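Local coordinates for uncharacterized protein (PDB 6PTM) that probably acts as an exo-carrageenase of glycoside hydrolase family 42, cleaving sugar units from the ends of carrageenan chains, at residues I80-A85 against Q122-M127; E110-L115 against D481-K486. All blocks are in the same frame, centred on the assembly; numbering follows the deposited sequence.

Contact 1 (I80-A85 against Q122-M127); sequences IFMGYA and QEIIEM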
# COMPACT_ATOMS: atom_id res chain seq x y z
N ILE A 80 -13.71 -21.13 -14.63
CA ILE A 80 -14.22 -19.76 -14.90
C ILE A 80 -13.65 -19.27 -16.24
O ILE A 80 -14.42 -18.74 -17.05
CB ILE A 80 -13.89 -18.79 -13.74
CG1 ILE A 80 -14.73 -19.15 -12.50
CG2 ILE A 80 -14.10 -17.35 -14.17
CD1 ILE A 80 -14.33 -18.39 -11.25
N PHE A 81 -12.35 -19.44 -16.45
CA PHE A 81 -11.67 -18.82 -17.62
C PHE A 81 -11.95 -19.64 -18.87
O PHE A 81 -11.69 -19.11 -19.95
CB PHE A 81 -10.17 -18.64 -17.38
CG PHE A 81 -9.88 -17.30 -16.76
CD1 PHE A 81 -9.91 -17.14 -15.38
CD2 PHE A 81 -9.64 -16.19 -17.55
CE1 PHE A 81 -9.63 -15.90 -14.82
CE2 PHE A 81 -9.37 -14.96 -16.99
CZ PHE A 81 -9.38 -14.82 -15.63
N MET A 82 -12.41 -20.87 -18.74
CA MET A 82 -12.84 -21.61 -19.95
C MET A 82 -14.07 -20.86 -20.49
O MET A 82 -14.15 -20.65 -21.70
CB MET A 82 -13.18 -23.08 -19.68
CG MET A 82 -11.96 -23.95 -19.43
SD MET A 82 -10.83 -24.00 -20.85
CE MET A 82 -11.76 -25.11 -21.92
N GLY A 83 -14.99 -20.46 -19.61
CA GLY A 83 -16.18 -19.71 -20.05
C GLY A 83 -15.79 -18.34 -20.57
O GLY A 83 -16.40 -17.87 -21.58
N TYR A 84 -14.79 -17.70 -19.96
CA TYR A 84 -14.34 -16.37 -20.42
C TYR A 84 -13.71 -16.51 -21.81
O TYR A 84 -13.98 -15.65 -22.68
CB TYR A 84 -13.38 -15.74 -19.41
CG TYR A 84 -14.02 -15.32 -18.11
CD1 TYR A 84 -15.39 -15.41 -17.88
CD2 TYR A 84 -13.24 -14.78 -17.09
CE1 TYR A 84 -15.95 -14.99 -16.69
CE2 TYR A 84 -13.79 -14.36 -15.89
CZ TYR A 84 -15.15 -14.44 -15.69
OH TYR A 84 -15.69 -14.01 -14.50
N ALA A 85 -12.89 -17.55 -22.03
CA ALA A 85 -12.24 -17.82 -23.32
C ALA A 85 -13.32 -18.08 -24.39
O ALA A 85 -13.15 -17.61 -25.52
CB ALA A 85 -11.29 -18.97 -23.22
N GLN A 122 -4.23 -21.94 -23.06
CA GLN A 122 -2.84 -22.43 -22.87
C GLN A 122 -2.41 -22.13 -21.43
O GLN A 122 -1.72 -22.99 -20.82
CB GLN A 122 -1.89 -21.85 -23.91
CG GLN A 122 -0.49 -22.44 -23.80
CD GLN A 122 -0.47 -23.94 -24.03
OE1 GLN A 122 -1.19 -24.49 -24.86
NE2 GLN A 122 0.40 -24.62 -23.31
N GLU A 123 -2.79 -20.96 -20.90
CA GLU A 123 -2.51 -20.60 -19.49
C GLU A 123 -3.20 -21.63 -18.59
O GLU A 123 -2.59 -22.06 -17.64
CB GLU A 123 -2.95 -19.18 -19.19
CG GLU A 123 -2.07 -18.16 -19.87
CD GLU A 123 -0.67 -18.13 -19.31
OE1 GLU A 123 -0.52 -17.72 -18.13
OE2 GLU A 123 0.27 -18.47 -20.07
N ILE A 124 -4.44 -22.02 -18.90
CA ILE A 124 -5.16 -23.05 -18.10
C ILE A 124 -4.39 -24.39 -18.16
O ILE A 124 -4.27 -25.03 -17.12
CB ILE A 124 -6.61 -23.17 -18.58
CG1 ILE A 124 -7.40 -21.89 -18.27
CG2 ILE A 124 -7.25 -24.42 -18.01
CD1 ILE A 124 -8.75 -21.79 -18.97
N ILE A 125 -3.85 -24.76 -19.32
CA ILE A 125 -3.12 -26.06 -19.53
C ILE A 125 -1.85 -26.04 -18.67
O ILE A 125 -1.60 -27.04 -17.95
CB ILE A 125 -2.84 -26.30 -21.02
CG1 ILE A 125 -4.13 -26.58 -21.81
CG2 ILE A 125 -1.81 -27.42 -21.22
CD1 ILE A 125 -4.00 -26.36 -23.32
N GLU A 126 -1.10 -24.93 -18.69
CA GLU A 126 0.12 -24.78 -17.85
C GLU A 126 -0.27 -24.92 -16.38
O GLU A 126 0.41 -25.66 -15.63
CB GLU A 126 0.79 -23.42 -18.04
CG GLU A 126 1.15 -23.09 -19.48
CD GLU A 126 2.33 -23.85 -20.04
OE1 GLU A 126 3.04 -24.50 -19.25
OE2 GLU A 126 2.53 -23.80 -21.28
N MET A 127 -1.36 -24.26 -15.99
CA MET A 127 -1.82 -24.22 -14.58
C MET A 127 -2.28 -25.61 -14.14
O MET A 127 -1.99 -26.03 -13.00
CB MET A 127 -2.95 -23.19 -14.46
CG MET A 127 -3.54 -23.12 -13.08
SD MET A 127 -4.51 -21.60 -12.82
CE MET A 127 -5.86 -21.88 -13.96
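F81, which meets I124 across the helices, packs its ring on Y84, whose OH is gripped twice: it shares a hydrogen bond with Y184 OH and accepts one from W509 NE1. The contact itself is apolar. I124 lies with CG1 beside its backbone N (chi1 -67°) and is extended at chi2, which drives CD1 straight into the notch between F81 and M82. There CD1 sits 3.6 Å from M82 SD and 3.8 Å from F81 CB, and it also brushes the backbone N of M82 at 3.8 Å. M82 bends at both chi2 and chi3, folding its sulfur over the methyl, and its side chain also touches A47, S48 and I51 of helix 44-63. Helices 69-90 and 109-139 run antiparallel here within the helical N-terminal region of the chain. The F81 ring swings off from I124, so only CB serves this contact; one face of the ring takes the edge of Y84, with Y84 CD2 3.8 Å above its plane. Along helix 109-139, Q122 NE2 donates to E126 OE2 at 3.1 Å, nearly within its own amide plane but from above the carboxylate plane. The next residue after Q122, E123, makes a salt bridge to R535 of helix 534-549.

Contact 2 (E110-L115 against D481-K486); sequences EKYAKL and DLYQTK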
# COMPACT_ATOMS: atom_id res chain seq x y z
N GLU A 110 -6.15 -6.65 -33.83
CA GLU A 110 -6.93 -7.74 -34.50
C GLU A 110 -6.23 -9.07 -34.17
O GLU A 110 -6.92 -10.02 -33.79
CB GLU A 110 -7.08 -7.51 -36.01
N LYS A 111 -4.90 -9.12 -34.24
CA LYS A 111 -4.12 -10.34 -33.95
C LYS A 111 -4.34 -10.75 -32.49
O LYS A 111 -4.51 -11.96 -32.23
CB LYS A 111 -2.62 -10.11 -34.13
CG LYS A 111 -2.00 -10.42 -35.49
CD LYS A 111 -0.46 -10.27 -35.38
CE LYS A 111 0.34 -10.71 -36.58
NZ LYS A 111 0.49 -9.63 -37.58
N TYR A 112 -4.29 -9.77 -31.58
CA TYR A 112 -4.39 -10.02 -30.11
C TYR A 112 -5.78 -10.56 -29.78
O TYR A 112 -5.86 -11.48 -29.01
CB TYR A 112 -4.04 -8.78 -29.29
CG TYR A 112 -2.57 -8.75 -28.99
CD1 TYR A 112 -1.68 -8.07 -29.80
CD2 TYR A 112 -2.06 -9.53 -27.96
CE1 TYR A 112 -0.32 -8.09 -29.55
CE2 TYR A 112 -0.71 -9.56 -27.69
CZ TYR A 112 0.16 -8.84 -28.49
OH TYR A 112 1.48 -8.87 -28.22
N ALA A 113 -6.83 -10.01 -30.38
CA ALA A 113 -8.21 -10.44 -30.13
C ALA A 113 -8.37 -11.89 -30.64
O ALA A 113 -9.02 -12.72 -29.94
CB ALA A 113 -9.16 -9.48 -30.76
N LYS A 114 -7.70 -12.22 -31.74
CA LYS A 114 -7.76 -13.59 -32.31
C LYS A 114 -7.02 -14.58 -31.42
O LYS A 114 -7.50 -15.66 -31.26
CB LYS A 114 -7.21 -13.59 -33.74
CG LYS A 114 -8.14 -12.96 -34.76
CD LYS A 114 -7.81 -13.41 -36.15
CE LYS A 114 -8.82 -12.97 -37.19
NZ LYS A 114 -8.63 -11.54 -37.49
N LEU A 115 -5.85 -14.22 -30.87
CA LEU A 115 -5.00 -15.19 -30.14
C LEU A 115 -5.43 -15.29 -28.66
O LEU A 115 -5.09 -16.30 -28.04
CB LEU A 115 -3.52 -14.81 -30.31
CG LEU A 115 -3.02 -13.56 -29.58
CD1 LEU A 115 -2.71 -13.85 -28.12
CD2 LEU A 115 -1.77 -13.03 -30.27
N ASP A 481 0.88 -6.17 -19.45
CA ASP A 481 1.67 -7.27 -20.05
C ASP A 481 0.77 -8.50 -20.01
O ASP A 481 0.55 -9.05 -18.89
CB ASP A 481 2.99 -7.48 -19.31
CG ASP A 481 3.79 -8.65 -19.87
OD1 ASP A 481 3.35 -9.20 -20.91
OD2 ASP A 481 4.82 -9.03 -19.25
N LEU A 482 0.31 -8.95 -21.17
CA LEU A 482 -0.58 -10.15 -21.27
C LEU A 482 0.15 -11.35 -20.63
O LEU A 482 -0.53 -12.19 -19.99
CB LEU A 482 -0.95 -10.40 -22.74
CG LEU A 482 -1.96 -11.53 -22.98
CD1 LEU A 482 -3.29 -11.25 -22.27
CD2 LEU A 482 -2.19 -11.78 -24.46
N TYR A 483 1.49 -11.40 -20.78
CA TYR A 483 2.38 -12.54 -20.39
C TYR A 483 2.92 -12.35 -18.96
O TYR A 483 3.86 -13.04 -18.54
CB TYR A 483 3.52 -12.69 -21.41
CG TYR A 483 3.01 -12.76 -22.84
CD1 TYR A 483 1.97 -13.63 -23.18
CD2 TYR A 483 3.52 -11.94 -23.84
CE1 TYR A 483 1.46 -13.69 -24.47
CE2 TYR A 483 3.03 -12.01 -25.14
CZ TYR A 483 2.00 -12.89 -25.47
OH TYR A 483 1.53 -12.96 -26.75
N GLN A 484 2.32 -11.45 -18.19
CA GLN A 484 2.71 -11.26 -16.78
C GLN A 484 2.84 -12.66 -16.14
O GLN A 484 1.94 -13.52 -16.39
CB GLN A 484 1.68 -10.35 -16.10
CG GLN A 484 2.10 -9.91 -14.71
CD GLN A 484 1.09 -8.97 -14.09
OE1 GLN A 484 -0.01 -9.38 -13.71
NE2 GLN A 484 1.50 -7.73 -13.92
N THR A 485 3.90 -12.91 -15.38
CA THR A 485 4.18 -14.24 -14.81
C THR A 485 3.52 -14.44 -13.45
O THR A 485 3.39 -13.49 -12.64
CB THR A 485 5.69 -14.51 -14.78
OG1 THR A 485 6.33 -13.67 -13.80
CG2 THR A 485 6.29 -14.32 -16.16
N LYS A 486 3.16 -15.69 -13.15
CA LYS A 486 2.70 -15.99 -11.78
C LYS A 486 3.83 -15.66 -10.79
O LYS A 486 3.48 -15.31 -9.66
CB LYS A 486 2.24 -17.44 -11.70
CG LYS A 486 3.32 -18.50 -11.80
CD LYS A 486 2.66 -19.83 -11.98
CE LYS A 486 3.43 -21.00 -11.42
NZ LYS A 486 4.69 -21.15 -12.16
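Y112 turns the edge of its ring to L482: the CD2 methyl of L482 lies near the ring plane, 4.2 Å from Y112 CD2 and equally near Y112 CE2. The Y112 and L482 side chains point in opposing directions and lie alongside each other where they overlap. L115, one turn on from Y112, reaches the same methyl with CD1, L115 CD1 standing 4.2 Å from L482 CD2. Meanwhile its second branch, L115 CD2, rests over one face of the Y112 ring, toward its rim, so L115 bridges ring and leucine. With its CG anti to the backbone N (chi1 -175°), L482 stretches toward the helix. Y483 crosses Y112 at a slant and brings its hydroxyl to 4.2 Å from Y112 CE2, approaching neither squarely over the face nor at the edge; this is plain van der Waals contact. No hydrogen bond joins the two segments.

The loop, between strand 466-471 and helix 486-498, is consistent with one of the connections of the (β/α)8 barrel expected of family 42 enzymes, and helix 109-139 lies against it. Its shape is set locally. D481 opens an Asx turn, its OD1 accepting from Y483 N at 2.9 Å, from well above the carboxylate plane. A type I beta turn is superimposed on it, closed by Q484 N bonding to D481 O at 3.1 Å. T485 then N-caps helix 486-498, its OG1 taking Y488 N. The backbone of L482 is held on both sides of the residue, N by Y105 OH and O by Q533 NE2. F99 and Y105 add further rings against Y112, while the ring of Y483 meets F119.

Both contacts use helix 109-139, contact 2 near its start and contact 1 further along, with centres about 13 Å apart and no direct touch. Contact 1 is the more buried: it joins two helices close together in sequence through an isoleucine methyl set against methionine sulfur and a phenylalanine CB. Contact 2 is partly buried and ties the same helix to the loop before helix 486-498, 366 residues away in sequence, using a tyrosine edge and two leucines, with an exposed tyrosine at the margin. Neither has a hydrogen bond across it. The Q122–E126 bond runs along helix 109-139 away from the apolar contact 1, whereas in contact 2 Asx and beta turns fold the loop carrying L482 and Y483.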